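Local atomic coordinates of Non-structural protein 2 (Human rotavirus C, PDB entry 2GU0), a protein that probably binds single-stranded RNA, hydrolyses nucleoside triphosphates and RNA triphosphate ends, and unwinds nucleic-acid helices without ATP, serving viral genome replication and packaging in viroplasms as an octamer. Residues Phe164-Leu169 with Tyr184-Asn189; Thr29-Lys34 with Glu56-Phe61; Val8-Thr13 with Phe97-Val102. One frame throughout, in Å; residues are numbered along the deposited sequence.

Contact 1: residues Phe164-Leu169 with Tyr184-Asn189; sequences FTITKL and YKITIN
Thr-165 with Thr-187 and Thr-167 with Lys-185 are the hydrogen-bonded pairs of this antiparallel hairpin. Thr-167 O receives Lys-185 N at 2.8 Å, and Thr-167 N returns a bond to Lys-185 O at 3.0 Å; of the other pair, the bond from Thr-165 N to Thr-187 O is weak.

Polar side chains add to the ladder. Thr-165 OG1, set beside its own backbone N (chi1 -66°), donates to a lone pair of Asn-189 OD1 at 2.7 Å, in the amide plane; Thr-149 also bonds that oxygen. At the far end Lys-168 folds back at its last two torsions, laying CE 3.7 Å from Tyr-184 CE2 and making a weak NZ to OH bond.

Apolar contacts follow the faces. Phe-164 CD2 reaches Ile-186 CG2 at 4.1 Å, and Ile-166 CG2 meets Tyr-184 CB at 3.9 Å. Leu-169 CD1 rests on the stem of Lys-185, a predicted ATP-binding residue whose NZ forms salt bridges with Glu-147 and Glu-153.

Within the HIT-like C-terminal part, the hairpin is central: strand 157-160 flanks 164-170, strand 222-227 flanks 182-188, and Phe-202 of helix 196-209 packs against Phe-164, Ile-166 and Ile-186.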
loop_
_atom_site.group_PDB
_atom_site.type_symbol
_atom_site.label_atom_id
_atom_site.label_comp_id
_atom_site.label_asym_id
_atom_site.label_seq_id
_atom_site.Cartn_x
_atom_site.Cartn_y
_atom_site.Cartn_z
ATOM N N PHE A 164 -37.829 -26.382 8.575
ATOM C CA PHE A 164 -37.641 -24.942 8.476
ATOM C C PHE A 164 -36.199 -24.499 8.327
ATOM O O PHE A 164 -35.268 -25.288 8.495
ATOM C CB PHE A 164 -38.211 -24.246 9.707
ATOM C CG PHE A 164 -39.561 -24.734 10.115
ATOM C CD1 PHE A 164 -39.688 -25.865 10.915
ATOM C CD2 PHE A 164 -40.704 -24.039 9.738
ATOM C CE1 PHE A 164 -40.931 -26.299 11.340
ATOM C CE2 PHE A 164 -41.944 -24.454 10.150
ATOM C CZ PHE A 164 -42.065 -25.596 10.962
ATOM N N THR A 165 -36.033 -23.213 8.032
ATOM C CA THR A 165 -34.723 -22.607 7.895
ATOM C C THR A 165 -34.817 -21.163 8.354
ATOM O O THR A 165 -35.717 -20.441 7.945
ATOM C CB THR A 165 -34.244 -22.631 6.438
ATOM O OG1 THR A 165 -34.034 -23.985 6.026
ATOM C CG2 THR A 165 -32.938 -21.874 6.299
ATOM N N ILE A 166 -33.905 -20.736 9.218
ATOM C CA ILE A 166 -33.916 -19.349 9.671
ATOM C C ILE A 166 -32.728 -18.623 9.044
ATOM O O ILE A 166 -31.595 -19.063 9.164
ATOM C CB ILE A 166 -33.813 -19.243 11.209
ATOM C CG1 ILE A 166 -34.977 -19.965 11.870
ATOM C CG2 ILE A 166 -33.864 -17.788 11.631
ATOM C CD1 ILE A 166 -34.970 -19.835 13.373
ATOM N N THR A 167 -32.987 -17.518 8.361
ATOM C CA THR A 167 -31.921 -16.753 7.722
ATOM C C THR A 167 -31.886 -15.333 8.252
ATOM O O THR A 167 -32.927 -14.749 8.530
ATOM C CB THR A 167 -32.122 -16.699 6.216
ATOM O OG1 THR A 167 -33.487 -16.375 5.942
ATOM C CG2 THR A 167 -31.768 -18.043 5.581
ATOM N N LYS A 168 -30.693 -14.769 8.391
ATOM C CA LYS A 168 -30.574 -13.414 8.912
ATOM C C LYS A 168 -30.745 -12.308 7.870
ATOM O O LYS A 168 -30.069 -12.293 6.849
ATOM C CB LYS A 168 -29.233 -13.245 9.632
ATOM C CG LYS A 168 -28.847 -11.803 9.866
ATOM C CD LYS A 168 -27.592 -11.698 10.700
ATOM C CE LYS A 168 -27.904 -11.832 12.172
ATOM N NZ LYS A 168 -28.819 -10.737 12.613
ATOM N N LEU A 169 -31.664 -11.389 8.147
ATOM C CA LEU A 169 -31.937 -10.255 7.273
ATOM C C LEU A 169 -31.216 -9.061 7.878
ATOM O O LEU A 169 -31.672 -8.453 8.859
ATOM C CB LEU A 169 -33.445 -9.995 7.181
ATOM C CG LEU A 169 -34.167 -11.120 6.433
ATOM C CD1 LEU A 169 -35.670 -10.926 6.423
ATOM C CD2 LEU A 169 -33.631 -11.161 5.025
ATOM N N TYR A 184 -35.061 -11.593 11.102
ATOM C CA TYR A 184 -34.663 -12.894 10.577
ATOM C C TYR A 184 -35.874 -13.388 9.805
ATOM O O TYR A 184 -36.980 -12.869 9.982
ATOM C CB TYR A 184 -34.348 -13.893 11.689
ATOM C CG TYR A 184 -33.215 -13.484 12.583
ATOM C CD1 TYR A 184 -33.407 -12.517 13.565
ATOM C CD2 TYR A 184 -31.956 -14.065 12.464
ATOM C CE1 TYR A 184 -32.375 -12.139 14.413
ATOM C CE2 TYR A 184 -30.919 -13.697 13.306
ATOM C CZ TYR A 184 -31.140 -12.732 14.279
ATOM O OH TYR A 184 -30.148 -12.344 15.138
ATOM N N LYS A 185 -35.682 -14.385 8.951
ATOM C CA LYS A 185 -36.802 -14.916 8.188
ATOM C C LYS A 185 -36.897 -16.439 8.268
ATOM O O LYS A 185 -35.903 -17.150 8.107
ATOM C CB LYS A 185 -36.707 -14.481 6.724
ATOM C CG LYS A 185 -37.944 -14.840 5.912
ATOM C CD LYS A 185 -37.844 -14.440 4.442
ATOM C CE LYS A 185 -37.921 -12.941 4.248
ATOM N NZ LYS A 185 -37.957 -12.592 2.805
ATOM N N ILE A 186 -38.108 -16.927 8.524
ATOM C CA ILE A 186 -38.390 -18.357 8.612
ATOM C C ILE A 186 -39.081 -18.772 7.322
ATOM O O ILE A 186 -40.084 -18.187 6.945
ATOM C CB ILE A 186 -39.366 -18.643 9.748
ATOM C CG1 ILE A 186 -38.857 -18.035 11.049
ATOM C CG2 ILE A 186 -39.566 -20.126 9.894
ATOM C CD1 ILE A 186 -39.866 -18.143 12.165
ATOM N N THR A 187 -38.563 -19.774 6.635
ATOM C CA THR A 187 -39.202 -20.220 5.400
ATOM C C THR A 187 -39.241 -21.727 5.428
ATOM O O THR A 187 -38.312 -22.338 5.927
ATOM C CB THR A 187 -38.410 -19.771 4.141
ATOM O OG1 THR A 187 -37.114 -20.375 4.146
ATOM C CG2 THR A 187 -38.243 -18.275 4.122
ATOM N N ILE A 188 -40.308 -22.334 4.917
ATOM C CA ILE A 188 -40.393 -23.799 4.888
ATOM C C ILE A 188 -39.553 -24.315 3.722
ATOM O O ILE A 188 -39.436 -23.651 2.687
ATOM C CB ILE A 188 -41.847 -24.298 4.717
ATOM C CG1 ILE A 188 -42.505 -23.599 3.522
ATOM C CG2 ILE A 188 -42.625 -24.076 5.998
ATOM C CD1 ILE A 188 -43.992 -23.866 3.386
ATOM N N ASN A 189 -38.968 -25.493 3.875
ATOM C CA ASN A 189 -38.136 -26.028 2.811
ATOM C C ASN A 189 -38.951 -26.691 1.711
ATOM O O ASN A 189 -38.462 -26.885 0.602
ATOM C CB ASN A 189 -37.123 -27.023 3.385
ATOM C CG ASN A 189 -36.360 -26.458 4.576
ATOM O OD1 ASN A 189 -35.957 -25.303 4.568
ATOM N ND2 ASN A 189 -36.158 -27.278 5.603
#

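Contact 2: residues Thr29-Lys34 with Glu56-Phe61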
loop_
_atom_site.group_PDB
_atom_site.type_symbol
_atom_site.label_atom_id
_atom_site.label_comp_id
_atom_site.label_asym_id
_atom_site.label_seq_id
_atom_site.Cartn_x
_atom_site.Cartn_y
_atom_site.Cartn_z
ATOM N N THR A 29 -28.720 12.567 -15.193
ATOM C CA THR A 29 -29.174 13.487 -16.224
ATOM C C THR A 29 -30.663 13.849 -16.138
ATOM O O THR A 29 -31.029 15.020 -16.219
ATOM C CB THR A 29 -28.885 12.896 -17.605
ATOM O OG1 THR A 29 -27.477 12.719 -17.741
ATOM C CG2 THR A 29 -29.374 13.809 -18.703
ATOM N N MET A 30 -31.531 12.864 -15.964
ATOM C CA MET A 30 -32.936 13.195 -15.909
ATOM C C MET A 30 -33.283 13.891 -14.614
ATOM O O MET A 30 -34.322 14.539 -14.526
ATOM C CB MET A 30 -33.811 11.956 -16.096
ATOM C CG MET A 30 -34.176 11.249 -14.840
ATOM S SD MET A 30 -35.562 11.980 -13.966
ATOM C CE MET A 30 -35.924 10.625 -12.871
ATOM N N LEU A 31 -32.435 13.769 -13.601
ATOM C CA LEU A 31 -32.749 14.446 -12.351
ATOM C C LEU A 31 -32.471 15.935 -12.493
ATOM O O LEU A 31 -33.081 16.754 -11.795
ATOM C CB LEU A 31 -31.949 13.877 -11.173
ATOM C CG LEU A 31 -32.442 12.577 -10.519
ATOM C CD1 LEU A 31 -31.561 12.235 -9.327
ATOM C CD2 LEU A 31 -33.884 12.730 -10.090
ATOM N N CYS A 32 -31.574 16.295 -13.410
ATOM C CA CYS A 32 -31.258 17.700 -13.598
ATOM C C CYS A 32 -31.992 18.309 -14.797
ATOM O O CYS A 32 -32.121 19.528 -14.899
ATOM C CB CYS A 32 -29.736 17.900 -13.745
ATOM S SG CYS A 32 -29.030 17.881 -15.452
ATOM N N ALA A 33 -32.494 17.464 -15.690
ATOM C CA ALA A 33 -33.181 17.960 -16.880
ATOM C C ALA A 33 -34.487 18.672 -16.586
ATOM O O ALA A 33 -35.132 18.412 -15.572
ATOM C CB ALA A 33 -33.434 16.810 -17.864
ATOM N N LYS A 34 -34.863 19.573 -17.492
ATOM C CA LYS A 34 -36.108 20.325 -17.396
ATOM C C LYS A 34 -37.153 19.637 -18.258
ATOM O O LYS A 34 -37.079 19.673 -19.488
ATOM C CB LYS A 34 -35.932 21.747 -17.912
ATOM C CG LYS A 34 -37.260 22.433 -18.144
ATOM C CD LYS A 34 -37.123 23.729 -18.914
ATOM C CE LYS A 34 -38.471 24.424 -19.028
ATOM N NZ LYS A 34 -38.298 25.801 -19.562
ATOM N N GLU A 56 -41.461 11.219 -12.950
ATOM C CA GLU A 56 -42.527 11.023 -11.981
ATOM C C GLU A 56 -42.042 10.196 -10.783
ATOM O O GLU A 56 -42.773 10.011 -9.820
ATOM C CB GLU A 56 -43.665 10.264 -12.660
ATOM C CG GLU A 56 -44.891 10.027 -11.808
ATOM C CD GLU A 56 -45.698 8.848 -12.301
ATOM O OE1 GLU A 56 -45.744 8.635 -13.535
ATOM O OE2 GLU A 56 -46.291 8.136 -11.455
ATOM N N PHE A 57 -40.815 9.684 -10.845
ATOM C CA PHE A 57 -40.299 8.860 -9.760
ATOM C C PHE A 57 -39.015 9.361 -9.099
ATOM O O PHE A 57 -38.483 8.682 -8.224
ATOM C CB PHE A 57 -40.077 7.428 -10.257
ATOM C CG PHE A 57 -41.320 6.756 -10.756
ATOM C CD1 PHE A 57 -41.268 5.907 -11.854
ATOM C CD2 PHE A 57 -42.548 6.971 -10.135
ATOM C CE1 PHE A 57 -42.419 5.285 -12.332
ATOM C CE2 PHE A 57 -43.711 6.349 -10.603
ATOM C CZ PHE A 57 -43.645 5.506 -11.704
ATOM N N ARG A 58 -38.525 10.535 -9.495
ATOM C CA ARG A 58 -37.298 11.078 -8.903
ATOM C C ARG A 58 -37.289 11.016 -7.374
ATOM O O ARG A 58 -36.225 10.977 -6.761
ATOM C CB ARG A 58 -37.060 12.521 -9.363
ATOM C CG ARG A 58 -38.031 13.537 -8.820
ATOM C CD ARG A 58 -37.449 14.927 -8.965
ATOM N NE ARG A 58 -37.397 15.353 -10.358
ATOM C CZ ARG A 58 -36.347 15.949 -10.922
ATOM N NH1 ARG A 58 -35.252 16.184 -10.199
ATOM N NH2 ARG A 58 -36.398 16.323 -12.202
ATOM N N ASN A 59 -38.471 11.017 -6.762
ATOM C CA ASN A 59 -38.580 10.918 -5.308
ATOM C C ASN A 59 -37.748 9.739 -4.815
ATOM O O ASN A 59 -36.979 9.853 -3.866
ATOM C CB ASN A 59 -40.032 10.679 -4.887
ATOM C CG ASN A 59 -40.810 11.968 -4.700
ATOM O OD1 ASN A 59 -42.002 11.945 -4.353
ATOM N ND2 ASN A 59 -40.142 13.106 -4.917
ATOM N N ARG A 60 -37.930 8.610 -5.489
ATOM C CA ARG A 60 -37.260 7.354 -5.195
ATOM C C ARG A 60 -35.716 7.341 -5.107
ATOM O O ARG A 60 -35.142 6.439 -4.489
ATOM C CB ARG A 60 -37.699 6.328 -6.240
ATOM C CG ARG A 60 -39.198 6.141 -6.354
ATOM C CD ARG A 60 -39.721 5.472 -5.117
ATOM N NE ARG A 60 -41.123 5.090 -5.229
ATOM C CZ ARG A 60 -41.766 4.370 -4.315
ATOM N NH1 ARG A 60 -41.134 3.959 -3.222
ATOM N NH2 ARG A 60 -43.037 4.046 -4.497
ATOM N N PHE A 61 -35.040 8.310 -5.718
ATOM C CA PHE A 61 -33.576 8.307 -5.687
ATOM C C PHE A 61 -32.960 9.189 -4.617
ATOM O O PHE A 61 -33.560 10.165 -4.177
ATOM C CB PHE A 61 -32.997 8.699 -7.052
ATOM C CG PHE A 61 -33.478 7.842 -8.175
ATOM C CD1 PHE A 61 -34.660 8.143 -8.842
ATOM C CD2 PHE A 61 -32.780 6.699 -8.536
ATOM C CE1 PHE A 61 -35.138 7.305 -9.857
ATOM C CE2 PHE A 61 -33.254 5.862 -9.543
ATOM C CZ PHE A 61 -34.434 6.165 -10.204
#
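Arg-58 CG stands between the backbone N and the carbonyl carbon (chi1 69°), and one bend further along, at chi3 (70°), carries the guanidinium to the backbone of Leu-31. Met-30 is bent as well, at chi2, and its methyl end swings over to the arginine stem, CE lying 4.1 Å from Arg-58 CB.

The polar core of the contact is a single carbonyl. Arg-58 NH1 donates to Leu-31 O at 2.8 Å, lying in the carbonyl plane on a lone pair, while the oxygen sits slightly off the guanidinium plane. A second, weak bond comes from Arg-58 NH2, 3.4 Å from Leu-31 O. Both terminal nitrogens thus turn to one acceptor, which restrains the rotation of the guanidinium.

The same leucine supplies the apolar half. Its side chain and that of Arg-58 run past each other in opposite directions, so that Leu-31 CD2 covers one face of the guanidinium, 3.7 Å from Arg-58 NH1, and also touches the arginine's CB. Its other branch, CD1, approaches Phe-61 CB at 4.4 Å. The ring of Phe-61 is met in turn by Tyr-71.

Cys-32 and Lys-34, beside the contact, adjoin a third subunit of the octamer, where Cys-32 packs on Ile-157 of that chain. The arrangement is that of an arginine side chain bonded to a main-chain carbonyl: within the N-terminal part of the protein it joins the 3-10 segment 56-60, which precedes helix 74-90, to segment 29-34 on helix 24-32.

Contact 3: residues Val8-Thr13 with Phe97-Val102; sequences VSFSLT and FQFDIV
The ring of Phe-10 receives Phe-97 on one face and two further groups at its rim. Phe-97 comes edge first: its CZ stands 3.4 Å above the Phe-10 plane, over the ring centre, with centroids 4.5 Å apart and planes inclined at 55°. This is an edge-to-face pair, tilted well short of perpendicular. Near the plane of Phe-10, Phe-99 CD1 comes within 3.5 Å of Phe-10 CZ; each ring offers its edge to the other, their side chains crossing at about a right angle. Val-102 CG2 also arrives at the edge, 3.5 Å from Phe-10 CE2.

Different first torsions bring the rings together. Phe-10 has its CG between the backbone N and C (chi1 58°), whereas Phe-97 extends with CG opposite the backbone N (chi1 174°), and the two side chains cross at a slant between strand and loop.

Leu-12 continues the apolar patch along Phe-97. Both of its methyls approach the same ring atom, Leu-12 CD1 at 3.8 Å and CD2 at 3.9 Å from Phe-97 CD2. The contact is thus wholly carbon against carbon, with Phe-10 as the shared partner of three side chains. Leu-12, Phe-97 and Phe-99 also touch a crystal neighbour, so the lattice may influence their exact placement.

Strand 8-11 pairs antiparallel with strand 18-21, through backbone bonds of Ser-9 with Tyr-20 and Ser-11 with Val-18. Val-8, at the start of the strand, packs on Leu-83 and Leu-87 of helix 74-90, and the 3-10 turn 99-102, which precedes helix 108-119, is joined to the N-terminal segment by a backbone bond between Val-102 and Ala-5.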
loop_
_atom_site.group_PDB
_atom_site.type_symbol
_atom_site.label_atom_id
_atom_site.label_comp_id
_atom_site.label_asym_id
_atom_site.label_seq_id
_atom_site.Cartn_x
_atom_site.Cartn_y
_atom_site.Cartn_z
ATOM N N VAL A 8 -35.368 -0.507 -15.089
ATOM C CA VAL A 8 -35.377 -1.011 -16.455
ATOM C C VAL A 8 -36.347 -0.316 -17.402
ATOM O O VAL A 8 -37.443 0.093 -17.010
ATOM C CB VAL A 8 -35.738 -2.498 -16.470
ATOM C CG1 VAL A 8 -34.758 -3.282 -15.649
ATOM C CG2 VAL A 8 -37.134 -2.686 -15.911
ATOM N N SER A 9 -35.935 -0.181 -18.658
ATOM C CA SER A 9 -36.788 0.411 -19.684
ATOM C C SER A 9 -37.081 -0.745 -20.628
ATOM O O SER A 9 -36.480 -1.814 -20.484
ATOM C CB SER A 9 -36.070 1.551 -20.410
ATOM O OG SER A 9 -34.803 1.153 -20.867
ATOM N N PHE A 10 -37.983 -0.563 -21.588
ATOM C CA PHE A 10 -38.309 -1.672 -22.483
ATOM C C PHE A 10 -38.511 -1.294 -23.944
ATOM O O PHE A 10 -38.632 -0.123 -24.293
ATOM C CB PHE A 10 -39.569 -2.374 -21.975
ATOM C CG PHE A 10 -40.754 -1.462 -21.877
ATOM C CD1 PHE A 10 -41.454 -1.087 -23.016
ATOM C CD2 PHE A 10 -41.115 -0.909 -20.656
ATOM C CE1 PHE A 10 -42.497 -0.164 -22.935
ATOM C CE2 PHE A 10 -42.154 0.013 -20.568
ATOM C CZ PHE A 10 -42.844 0.385 -21.710
ATOM N N SER A 11 -38.544 -2.322 -24.787
ATOM C CA SER A 11 -38.747 -2.173 -26.220
ATOM C C SER A 11 -39.796 -3.213 -26.617
ATOM O O SER A 11 -39.845 -4.304 -26.042
ATOM C CB SER A 11 -37.438 -2.424 -26.972
ATOM O OG SER A 11 -37.535 -2.003 -28.319
ATOM N N LEU A 12 -40.634 -2.863 -27.592
ATOM C CA LEU A 12 -41.702 -3.739 -28.063
ATOM C C LEU A 12 -41.604 -4.093 -29.546
ATOM O O LEU A 12 -42.542 -4.647 -30.119
ATOM C CB LEU A 12 -43.057 -3.088 -27.794
ATOM C CG LEU A 12 -43.449 -2.917 -26.331
ATOM C CD1 LEU A 12 -44.848 -2.356 -26.243
ATOM C CD2 LEU A 12 -43.381 -4.263 -25.633
ATOM N N THR A 13 -40.473 -3.779 -30.168
ATOM C CA THR A 13 -40.278 -4.073 -31.586
ATOM C C THR A 13 -40.175 -5.571 -31.889
ATOM O O THR A 13 -40.480 -6.008 -33.002
ATOM C CB THR A 13 -39.007 -3.386 -32.125
ATOM O OG1 THR A 13 -37.920 -3.612 -31.218
ATOM C CG2 THR A 13 -39.234 -1.900 -32.301
ATOM N N PHE A 97 -48.318 -7.264 -23.374
ATOM C CA PHE A 97 -47.605 -6.349 -22.490
ATOM C C PHE A 97 -48.493 -5.227 -21.958
ATOM O O PHE A 97 -49.330 -4.692 -22.674
ATOM C CB PHE A 97 -46.413 -5.731 -23.222
ATOM C CG PHE A 97 -45.698 -4.674 -22.430
ATOM C CD1 PHE A 97 -44.873 -5.020 -21.368
ATOM C CD2 PHE A 97 -45.871 -3.330 -22.729
ATOM C CE1 PHE A 97 -44.232 -4.045 -20.618
ATOM C CE2 PHE A 97 -45.236 -2.349 -21.985
ATOM C CZ PHE A 97 -44.414 -2.705 -20.927
ATOM N N GLN A 98 -48.294 -4.873 -20.695
ATOM C CA GLN A 98 -49.056 -3.808 -20.058
ATOM C C GLN A 98 -48.102 -2.818 -19.397
ATOM O O GLN A 98 -47.439 -3.143 -18.417
ATOM C CB GLN A 98 -50.006 -4.388 -19.011
ATOM C CG GLN A 98 -51.469 -4.434 -19.451
ATOM C CD GLN A 98 -52.407 -4.803 -18.313
ATOM O OE1 GLN A 98 -52.519 -5.972 -17.942
ATOM N NE2 GLN A 98 -53.071 -3.800 -17.740
ATOM N N PHE A 99 -48.039 -1.608 -19.940
ATOM C CA PHE A 99 -47.154 -0.589 -19.404
ATOM C C PHE A 99 -47.202 -0.520 -17.881
ATOM O O PHE A 99 -46.210 -0.189 -17.240
ATOM C CB PHE A 99 -47.495 0.787 -19.990
ATOM C CG PHE A 99 -46.630 1.900 -19.455
ATOM C CD1 PHE A 99 -45.275 1.962 -19.779
ATOM C CD2 PHE A 99 -47.152 2.851 -18.583
ATOM C CE1 PHE A 99 -44.456 2.951 -19.235
ATOM C CE2 PHE A 99 -46.338 3.845 -18.034
ATOM C CZ PHE A 99 -44.990 3.895 -18.359
ATOM N N ASP A 100 -48.351 -0.835 -17.300
ATOM C CA ASP A 100 -48.493 -0.787 -15.852
ATOM C C ASP A 100 -47.475 -1.614 -15.070
ATOM O O ASP A 100 -47.115 -1.250 -13.948
ATOM C CB ASP A 100 -49.901 -1.224 -15.448
ATOM C CG ASP A 100 -50.860 -0.058 -15.332
ATOM O OD1 ASP A 100 -50.633 0.811 -14.462
ATOM O OD2 ASP A 100 -51.840 -0.009 -16.107
ATOM N N ILE A 101 -47.015 -2.723 -15.645
ATOM C CA ILE A 101 -46.051 -3.577 -14.954
ATOM C C ILE A 101 -44.875 -2.740 -14.446
ATOM O O ILE A 101 -44.378 -2.926 -13.335
ATOM C CB ILE A 101 -45.544 -4.695 -15.880
ATOM C CG1 ILE A 101 -44.880 -5.787 -15.046
ATOM C CG2 ILE A 101 -44.574 -4.135 -16.905
ATOM C CD1 ILE A 101 -44.452 -6.990 -15.850
ATOM N N VAL A 102 -44.464 -1.797 -15.282
ATOM C CA VAL A 102 -43.381 -0.870 -15.001
ATOM C C VAL A 102 -43.622 -0.036 -13.722
ATOM O O VAL A 102 -42.698 0.580 -13.189
ATOM C CB VAL A 102 -43.200 0.055 -16.241
ATOM C CG1 VAL A 102 -43.044 1.499 -15.832
ATOM C CG2 VAL A 102 -42.017 -0.406 -17.051
#

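In the fold
The three contacts illustrate how chemistry follows position. Contact 1 is buried within the C-terminal part, where a regular backbone ladder unites two strands of one sheet. Contacts 2 and 3 lie on the opposite side of the chain's centre, in the N-terminal part, with centres about 19 Å apart but sharing no residue. Contact 2, also largely buried, relies on one charged group gripping a helix carbonyl; contact 3, at the surface, is apolar and largely aromatic. Along the chain, the segments of contact 2 fall between those of contact 3. Helix 74-90 follows the loop of contact 2, precedes that of contact 3, and packs against Val-8 of strand 8-11.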